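PDB 2AZQ: catechol 1,2-dioxygenase, which probably uses ferric iron and molecular oxygen to cleave catechol between its two hydroxyl-bearing carbons, yielding cis,cis-muconate. Local coordinates for residues 4-18 and 37-49. Residues are numbered along the deposited sequence; the frame is centred on the assembly and turned at random.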
ATOM      1  N   LYS A   4     -20.888   7.940 -15.425  1.00 29.68           N
ATOM      2  CA  LYS A   4     -20.532   8.531 -14.136  1.00 28.96           C
ATOM      3  C   LYS A   4     -21.675   8.345 -13.134  1.00 26.92           C
ATOM      4  O   LYS A   4     -22.778   8.823 -13.375  1.00 26.85           O
ATOM      5  CB  LYS A   4     -20.296  10.024 -14.322  1.00 30.37           C
ATOM      6  CG  LYS A   4     -19.418  10.398 -15.500  1.00 32.99           C
ATOM      7  CD  LYS A   4     -17.938  10.202 -15.244  1.00 35.47           C
ATOM      8  CE  LYS A   4     -17.128  10.982 -16.299  1.00 38.50           C
ATOM      9  NZ  LYS A   4     -15.659  11.027 -16.027  1.00 39.52           N
ATOM     10  N   ILE A   5     -21.417   7.668 -12.015  1.00 24.07           N
ATOM     11  CA  ILE A   5     -22.456   7.454 -11.011  1.00 20.88           C
ATOM     12  C   ILE A   5     -22.029   8.104  -9.698  1.00 20.52           C
ATOM     13  O   ILE A   5     -22.845   8.328  -8.803  1.00 19.66           O
ATOM     14  CB  ILE A   5     -22.714   5.942 -10.773  1.00 19.25           C
ATOM     15  CG1 ILE A   5     -21.632   5.339  -9.877  1.00 18.23           C
ATOM     16  CG2 ILE A   5     -22.735   5.220 -12.105  1.00 17.13           C
ATOM     17  CD1 ILE A   5     -21.852   3.888  -9.539  1.00 16.04           C
ATOM     18  N   SER A   6     -20.735   8.397  -9.611  1.00 19.21           N
ATOM     19  CA  SER A   6     -20.108   9.024  -8.446  1.00 19.49           C
ATOM     20  C   SER A   6     -20.710  10.389  -7.991  1.00 19.52           C
ATOM     21  O   SER A   6     -20.585  10.796  -6.818  1.00 17.85           O
ATOM     22  CB  SER A   6     -18.619   9.181  -8.755  1.00 18.39           C
ATOM     23  OG  SER A   6     -17.958   9.956  -7.782  1.00 22.34           O
ATOM     24  N   HIS A   7     -21.371  11.072  -8.924  1.00 19.81           N
ATOM     25  CA  HIS A   7     -21.962  12.381  -8.685  1.00 21.33           C
ATOM     26  C   HIS A   7     -23.417  12.314  -8.194  1.00 21.07           C
ATOM     27  O   HIS A   7     -23.995  13.334  -7.796  1.00 21.09           O
ATOM     28  CB  HIS A   7     -21.923  13.188  -9.980  1.00 23.56           C
ATOM     29  CG  HIS A   7     -22.824  12.643 -11.045  1.00 26.18           C
ATOM     30  ND1 HIS A   7     -22.632  11.408 -11.625  1.00 27.71           N
ATOM     31  CD2 HIS A   7     -23.952  13.145 -11.601  1.00 27.21           C
ATOM     32  CE1 HIS A   7     -23.602  11.174 -12.492  1.00 27.65           C
ATOM     33  NE2 HIS A   7     -24.416  12.212 -12.497  1.00 27.78           N
ATOM     34  N   THR A   8     -24.001  11.118  -8.225  1.00 20.62           N
ATOM     35  CA  THR A   8     -25.387  10.922  -7.801  1.00 20.03           C
ATOM     36  C   THR A   8     -25.490  10.826  -6.284  1.00 19.35           C
ATOM     37  O   THR A   8     -24.577  10.328  -5.627  1.00 18.72           O
ATOM     38  CB  THR A   8     -25.975   9.623  -8.393  1.00 20.31           C
ATOM     39  OG1 THR A   8     -25.692   8.523  -7.518  1.00 21.16           O
ATOM     40  CG2 THR A   8     -25.343   9.327  -9.753  1.00 19.76           C
ATOM     41  N   ALA A   9     -26.606  11.299  -5.737  1.00 19.12           N
ATOM     42  CA  ALA A   9     -26.847  11.263  -4.294  1.00 20.38           C
ATOM     43  C   ALA A   9     -26.776   9.820  -3.779  1.00 21.92           C
ATOM     44  O   ALA A   9     -26.342   9.563  -2.642  1.00 22.09           O
ATOM     45  CB  ALA A   9     -28.209  11.854  -3.985  1.00 18.45           C
ATOM     46  N   ASP A  10     -27.205   8.894  -4.635  1.00 22.06           N
ATOM     47  CA  ASP A  10     -27.224   7.474  -4.333  1.00 22.53           C
ATOM     48  C   ASP A  10     -25.810   7.002  -3.931  1.00 21.43           C
ATOM     49  O   ASP A  10     -25.650   6.203  -2.995  1.00 22.04           O
ATOM     50  CB  ASP A  10     -27.729   6.705  -5.566  1.00 26.98           C
ATOM     51  CG  ASP A  10     -28.956   7.382  -6.241  1.00 31.83           C
ATOM     52  OD1 ASP A  10     -29.966   7.638  -5.544  1.00 35.15           O
ATOM     53  OD2 ASP A  10     -28.930   7.652  -7.474  1.00 31.65           O
ATOM     54  N   ILE A  11     -24.791   7.501  -4.626  1.00 17.76           N
ATOM     55  CA  ILE A  11     -23.407   7.126  -4.332  1.00 17.25           C
ATOM     56  C   ILE A  11     -22.752   8.006  -3.252  1.00 17.37           C
ATOM     57  O   ILE A  11     -21.910   7.543  -2.513  1.00 17.32           O
ATOM     58  CB  ILE A  11     -22.518   7.150  -5.629  1.00 16.77           C
ATOM     59  CG1 ILE A  11     -23.057   6.159  -6.653  1.00 16.25           C
ATOM     60  CG2 ILE A  11     -21.084   6.802  -5.310  1.00 15.11           C
ATOM     61  CD1 ILE A  11     -23.226   4.740  -6.115  1.00 14.27           C
ATOM     62  N   GLN A  12     -23.122   9.274  -3.165  1.00 17.64           N
ATOM     63  CA  GLN A  12     -22.555  10.129  -2.140  1.00 17.43           C
ATOM     64  C   GLN A  12     -23.046   9.638  -0.784  1.00 15.91           C
ATOM     65  O   GLN A  12     -22.367   9.744   0.221  1.00 15.27           O
ATOM     66  CB  GLN A  12     -23.018  11.562  -2.349  1.00 21.65           C
ATOM     67  CG  GLN A  12     -22.577  12.213  -3.654  1.00 26.46           C
ATOM     68  CD  GLN A  12     -21.071  12.484  -3.711  1.00 31.49           C
ATOM     69  OE1 GLN A  12     -20.241  11.558  -3.770  1.00 33.22           O
ATOM     70  NE2 GLN A  12     -20.713  13.764  -3.683  1.00 32.84           N
ATOM     71  N   ALA A  13     -24.256   9.108  -0.762  1.00 15.17           N
ATOM     72  CA  ALA A  13     -24.829   8.592   0.474  1.00 13.24           C
ATOM     73  C   ALA A  13     -24.072   7.328   0.881  1.00 12.05           C
ATOM     74  O   ALA A  13     -23.885   7.058   2.064  1.00 13.43           O
ATOM     75  CB  ALA A  13     -26.327   8.286   0.278  1.00 12.80           C
ATOM     76  N   PHE A  14     -23.634   6.552  -0.101  1.00 10.09           N
ATOM     77  CA  PHE A  14     -22.907   5.325   0.182  1.00  8.49           C
ATOM     78  C   PHE A  14     -21.488   5.586   0.752  1.00  7.56           C
ATOM     79  O   PHE A  14     -21.062   4.949   1.724  1.00  5.95           O
ATOM     80  CB  PHE A  14     -22.855   4.473  -1.091  1.00  7.01           C
ATOM     81  CG  PHE A  14     -21.957   3.272  -0.989  1.00  9.57           C
ATOM     82  CD1 PHE A  14     -22.074   2.377   0.063  1.00  8.04           C
ATOM     83  CD2 PHE A  14     -20.989   3.029  -1.967  1.00 10.06           C
ATOM     84  CE1 PHE A  14     -21.243   1.268   0.135  1.00  8.39           C
ATOM     85  CE2 PHE A  14     -20.161   1.912  -1.892  1.00  8.65           C
ATOM     86  CZ  PHE A  14     -20.286   1.039  -0.847  1.00  7.20           C
ATOM     87  N   PHE A  15     -20.771   6.538   0.167  1.00  7.39           N
ATOM     88  CA  PHE A  15     -19.432   6.863   0.633  1.00  7.80           C
ATOM     89  C   PHE A  15     -19.543   7.443   2.011  1.00  7.27           C
ATOM     90  O   PHE A  15     -18.677   7.238   2.843  1.00  6.09           O
ATOM     91  CB  PHE A  15     -18.769   7.850  -0.327  1.00  8.31           C
ATOM     92  CG  PHE A  15     -18.374   7.225  -1.630  1.00 10.20           C
ATOM     93  CD1 PHE A  15     -18.304   7.975  -2.791  1.00 11.05           C
ATOM     94  CD2 PHE A  15     -18.099   5.864  -1.702  1.00 10.77           C
ATOM     95  CE1 PHE A  15     -17.974   7.367  -4.006  1.00 10.86           C
ATOM     96  CE2 PHE A  15     -17.767   5.260  -2.912  1.00 10.32           C
ATOM     97  CZ  PHE A  15     -17.708   6.006  -4.057  1.00  8.66           C
ATOM     98  N   ASN A  16     -20.642   8.147   2.240  1.00  7.72           N
ATOM     99  CA  ASN A  16     -20.935   8.766   3.516  1.00  8.76           C
ATOM    100  C   ASN A  16     -20.942   7.681   4.623  1.00  9.96           C
ATOM    101  O   ASN A  16     -20.265   7.817   5.660  1.00  8.27           O
ATOM    102  CB  ASN A  16     -22.293   9.461   3.384  1.00 11.11           C
ATOM    103  CG  ASN A  16     -22.490  10.602   4.372  1.00 13.53           C
ATOM    104  OD1 ASN A  16     -23.461  11.369   4.271  1.00 11.52           O
ATOM    105  ND2 ASN A  16     -21.581  10.715   5.338  1.00 15.63           N
ATOM    106  N   GLN A  17     -21.672   6.585   4.406  1.00 10.67           N
ATOM    107  CA  GLN A  17     -21.721   5.540   5.425  1.00 12.76           C
ATOM    108  C   GLN A  17     -20.426   4.737   5.519  1.00 13.12           C
ATOM    109  O   GLN A  17     -20.135   4.162   6.567  1.00 12.22           O
ATOM    110  CB  GLN A  17     -22.840   4.568   5.153  1.00 16.76           C
ATOM    111  CG  GLN A  17     -24.121   5.184   4.722  1.00 24.20           C
ATOM    112  CD  GLN A  17     -25.209   4.133   4.576  1.00 27.35           C
ATOM    113  OE1 GLN A  17     -24.996   3.086   3.936  1.00 27.56           O
ATOM    114  NE2 GLN A  17     -26.386   4.405   5.164  1.00 27.16           N
ATOM    115  N   VAL A  18     -19.669   4.655   4.425  1.00 12.43           N
ATOM    116  CA  VAL A  18     -18.421   3.917   4.470  1.00 13.65           C
ATOM    117  C   VAL A  18     -17.425   4.638   5.346  1.00 12.42           C
ATOM    118  O   VAL A  18     -16.717   4.020   6.141  1.00 12.84           O
ATOM    119  CB  VAL A  18     -17.780   3.776   3.106  1.00 16.08           C
ATOM    120  CG1 VAL A  18     -16.379   3.162   3.262  1.00 19.53           C
ATOM    121  CG2 VAL A  18     -18.632   2.901   2.225  1.00 19.85           C
ATOM    122  N   VAL A  37     -10.961  10.669   0.211  1.00  7.89           N
ATOM    123  CA  VAL A  37     -10.171   9.675  -0.527  1.00  8.29           C
ATOM    124  C   VAL A  37     -11.077   8.806  -1.406  1.00  9.55           C
ATOM    125  O   VAL A  37     -10.682   8.392  -2.508  1.00  9.04           O
ATOM    126  CB  VAL A  37      -9.357   8.756   0.424  1.00  9.03           C
ATOM    127  CG1 VAL A  37      -8.664   7.669  -0.365  1.00 10.80           C
ATOM    128  CG2 VAL A  37      -8.291   9.538   1.121  1.00 10.43           C
ATOM    129  N   LEU A  38     -12.297   8.534  -0.930  1.00  9.79           N
ATOM    130  CA  LEU A  38     -13.236   7.728  -1.716  1.00 10.11           C
ATOM    131  C   LEU A  38     -13.881   8.450  -2.917  1.00 11.55           C
ATOM    132  O   LEU A  38     -14.030   7.851  -3.971  1.00 10.65           O
ATOM    133  CB  LEU A  38     -14.334   7.142  -0.816  1.00  6.05           C
ATOM    134  CG  LEU A  38     -13.944   6.023   0.160  1.00  5.57           C
ATOM    135  CD1 LEU A  38     -15.108   5.795   1.140  1.00  2.88           C
ATOM    136  CD2 LEU A  38     -13.566   4.747  -0.602  1.00  2.00           C
ATOM    137  N   GLN A  39     -14.252   9.725  -2.757  1.00 13.25           N
ATOM    138  CA  GLN A  39     -14.879  10.503  -3.832  1.00 14.98           C
ATOM    139  C   GLN A  39     -13.888  10.733  -4.950  1.00 15.10           C
ATOM    140  O   GLN A  39     -14.260  10.712  -6.131  1.00 16.74           O
ATOM    141  CB  GLN A  39     -15.321  11.882  -3.361  1.00 17.68           C
ATOM    142  CG  GLN A  39     -16.280  11.953  -2.204  1.00 21.91           C
ATOM    143  CD  GLN A  39     -16.628  13.399  -1.895  1.00 24.31           C
ATOM    144  OE1 GLN A  39     -17.124  14.124  -2.765  1.00 27.47           O
ATOM    145  NE2 GLN A  39     -16.353  13.832  -0.674  1.00 24.01           N
ATOM    146  N   ASP A  40     -12.637  11.000  -4.575  1.00 13.06           N
ATOM    147  CA  ASP A  40     -11.588  11.224  -5.562  1.00 11.96           C
ATOM    148  C   ASP A  40     -11.229   9.911  -6.260  1.00 11.66           C
ATOM    149  O   ASP A  40     -11.192   9.851  -7.486  1.00 12.94           O
ATOM    150  CB  ASP A  40     -10.330  11.809  -4.916  1.00 11.38           C
ATOM    151  CG  ASP A  40     -10.513  13.243  -4.436  1.00 10.73           C
ATOM    152  OD1 ASP A  40      -9.542  13.832  -3.922  1.00  8.47           O
ATOM    153  OD2 ASP A  40     -11.626  13.783  -4.576  1.00 11.97           O
ATOM    154  N   THR A  41     -10.974   8.854  -5.493  1.00 10.69           N
ATOM    155  CA  THR A  41     -10.622   7.583  -6.106  1.00  9.72           C
ATOM    156  C   THR A  41     -11.663   7.193  -7.151  1.00 10.34           C
ATOM    157  O   THR A  41     -11.327   6.768  -8.260  1.00 10.89           O
ATOM    158  CB  THR A  41     -10.472   6.483  -5.036  1.00  8.08           C
ATOM    159  OG1 THR A  41      -9.292   6.746  -4.276  1.00  5.27           O
ATOM    160  CG2 THR A  41     -10.334   5.106  -5.674  1.00  7.59           C
ATOM    161  N   ALA A  42     -12.926   7.365  -6.797  1.00  9.64           N
ATOM    162  CA  ALA A  42     -14.025   7.065  -7.690  1.00 10.49           C
ATOM    163  C   ALA A  42     -13.961   7.888  -8.987  1.00 11.44           C
ATOM    164  O   ALA A  42     -14.242   7.367 -10.073  1.00  9.93           O
ATOM    165  CB  ALA A  42     -15.332   7.324  -6.980  1.00 10.76           C
ATOM    166  N   ARG A  43     -13.608   9.172  -8.876  1.00 12.43           N
ATOM    167  CA  ARG A  43     -13.510  10.032 -10.055  1.00 13.35           C
ATOM    168  C   ARG A  43     -12.385   9.622 -10.997  1.00 10.91           C
ATOM    169  O   ARG A  43     -12.551   9.692 -12.202  1.00  9.68           O
ATOM    170  CB  ARG A  43     -13.306  11.488  -9.669  1.00 18.45           C
ATOM    171  CG  ARG A  43     -14.454  12.139  -8.992  1.00 24.70           C
ATOM    172  CD  ARG A  43     -14.009  13.436  -8.307  1.00 30.41           C
ATOM    173  NE  ARG A  43     -15.065  13.922  -7.420  1.00 37.27           N
ATOM    174  CZ  ARG A  43     -14.918  14.876  -6.502  1.00 40.62           C
ATOM    175  NH1 ARG A  43     -13.740  15.467  -6.332  1.00 42.58           N
ATOM    176  NH2 ARG A  43     -15.956  15.231  -5.745  1.00 42.62           N
ATOM    177  N   LEU A  44     -11.229   9.234 -10.475  1.00  9.01           N
ATOM    178  CA  LEU A  44     -10.182   8.796 -11.391  1.00  9.66           C
ATOM    179  C   LEU A  44     -10.780   7.655 -12.201  1.00  8.73           C
ATOM    180  O   LEU A  44     -10.771   7.662 -13.425  1.00  8.51           O
ATOM    181  CB  LEU A  44      -8.985   8.168 -10.697  1.00 11.03           C
ATOM    182  CG  LEU A  44      -7.907   8.678  -9.784  1.00 11.94           C
ATOM    183  CD1 LEU A  44      -7.024   7.487  -9.586  1.00 14.15           C
ATOM    184  CD2 LEU A  44      -7.097   9.804 -10.384  1.00 14.05           C
ATOM    185  N   ILE A  45     -11.251   6.642 -11.484  1.00  6.77           N
ATOM    186  CA  ILE A  45     -11.826   5.487 -12.126  1.00  6.72           C
ATOM    187  C   ILE A  45     -12.844   5.890 -13.187  1.00  7.47           C
ATOM    188  O   ILE A  45     -12.923   5.274 -14.238  1.00  8.29           O
ATOM    189  CB  ILE A  45     -12.478   4.565 -11.082  1.00  5.10           C
ATOM    190  CG1 ILE A  45     -11.402   4.045 -10.128  1.00  3.03           C
ATOM    191  CG2 ILE A  45     -13.225   3.436 -11.774  1.00  2.00           C
ATOM    192  CD1 ILE A  45     -11.958   3.398  -8.875  1.00  2.14           C
ATOM    193  N   GLU A  46     -13.622   6.927 -12.929  1.00  7.82           N
ATOM    194  CA  GLU A  46     -14.606   7.342 -13.913  1.00  9.89           C
ATOM    195  C   GLU A  46     -14.069   8.274 -14.992  1.00 10.52           C
ATOM    196  O   GLU A  46     -14.573   8.278 -16.106  1.00 11.14           O
ATOM    197  CB  GLU A  46     -15.816   7.973 -13.216  1.00 11.41           C
ATOM    198  CG  GLU A  46     -16.796   6.945 -12.626  1.00 12.98           C
ATOM    199  CD  GLU A  46     -17.870   7.577 -11.761  1.00 13.85           C
ATOM    200  OE1 GLU A  46     -18.810   6.860 -11.350  1.00 15.36           O
ATOM    201  OE2 GLU A  46     -17.768   8.788 -11.478  1.00 13.99           O
ATOM    202  N   ASP A  47     -13.042   9.050 -14.665  1.00 10.88           N
ATOM    203  CA  ASP A  47     -12.447   9.985 -15.609  1.00 10.01           C
ATOM    204  C   ASP A  47     -11.419   9.342 -16.516  1.00 10.96           C
ATOM    205  O   ASP A  47     -11.296   9.727 -17.677  1.00 13.06           O
ATOM    206  CB  ASP A  47     -11.786  11.137 -14.873  1.00  8.77           C
ATOM    207  CG  ASP A  47     -12.772  11.953 -14.074  1.00 10.71           C
ATOM    208  OD1 ASP A  47     -13.986  11.625 -14.125  1.00 10.77           O
ATOM    209  OD2 ASP A  47     -12.338  12.923 -13.399  1.00  9.97           O
ATOM    210  N   LEU A  48     -10.679   8.361 -16.006  1.00 10.19           N
ATOM    211  CA  LEU A  48      -9.650   7.715 -16.818  1.00  8.86           C
ATOM    212  C   LEU A  48     -10.102   6.337 -17.226  1.00 11.02           C
ATOM    213  O   LEU A  48      -9.366   5.568 -17.873  1.00 10.80           O
ATOM    214  CB  LEU A  48      -8.334   7.639 -16.055  1.00  5.03           C
ATOM    215  CG  LEU A  48      -7.867   9.000 -15.549  1.00  3.73           C
ATOM    216  CD1 LEU A  48      -6.467   8.900 -15.041  1.00  3.33           C
ATOM    217  CD2 LEU A  48      -7.938  10.004 -16.657  1.00  2.00           C
ATOM    218  N   GLU A  49     -11.339   6.041 -16.857  1.00 12.37           N
ATOM    219  CA  GLU A  49     -11.930   4.760 -17.166  1.00 13.83           C
ATOM    220  C   GLU A  49     -10.981   3.608 -16.904  1.00 12.20           C
ATOM    221  O   GLU A  49     -10.616   2.867 -17.818  1.00 10.82           O
ATOM    222  CB  GLU A  49     -12.402   4.718 -18.620  1.00 16.50           C
ATOM    223  CG  GLU A  49     -13.042   3.406 -18.957  1.00 23.33           C
ATOM    224  CD  GLU A  49     -13.467   3.321 -20.385  1.00 27.90           C
ATOM    225  OE1 GLU A  49     -12.671   3.719 -21.273  1.00 29.20           O
ATOM    226  OE2 GLU A  49     -14.600   2.829 -20.618  1.00 32.71           O
TER
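Glu46 receives the N-terminal turn on its carboxylate, while Leu38 and Ala42 of the same helix pack against Phe15 where helix 9-18 meets helix 37-49 in the helical N-terminal region of this intradiol dioxygenase, far from the iron. Two successive backbone amides donate hydrogen bonds to Glu46 OE1: Ile5 N, 2.8 Å from OE1 and above the carboxylate plane, makes the straighter bond (170°), and Ser6 N lies 3.0 Å from the same OE1 on its syn lone pair. A glutamate suits the place, since its chain, extended beyond CG, carries an anionic acceptor to amides at the start of the type I turn from Ile5 to Thr8. Lys4 bends at chi2 (-78°) and lays CD beside Glu46 CB, bringing NZ to a salt bridge with Asp47 OD1 and a weak bond to Glu46 O.

Toward Leu38 the contact is largely apolar. Leu38 CB stands over one face of the Phe15 ring, 4.3 Å from its centroid, a CH-pi contact; the small Ala42 leaves room for the ring, its CB 4.0 Å from Phe15 CE1, and Val18 CG1 meets Leu38 CD1 at 3.6 Å. The axes of segments 9-18 and 37-49 come within 10.3 Å.

Farther out, Asp47 OD2 pairs with Arg36 of the second subunit, and Thr41 and Leu44 touch the bound phospholipid. Thr8, the last residue of the turn, is also the N-cap of helix 9-18, its OG1 accepting from Ile11 N at 3.2 Å.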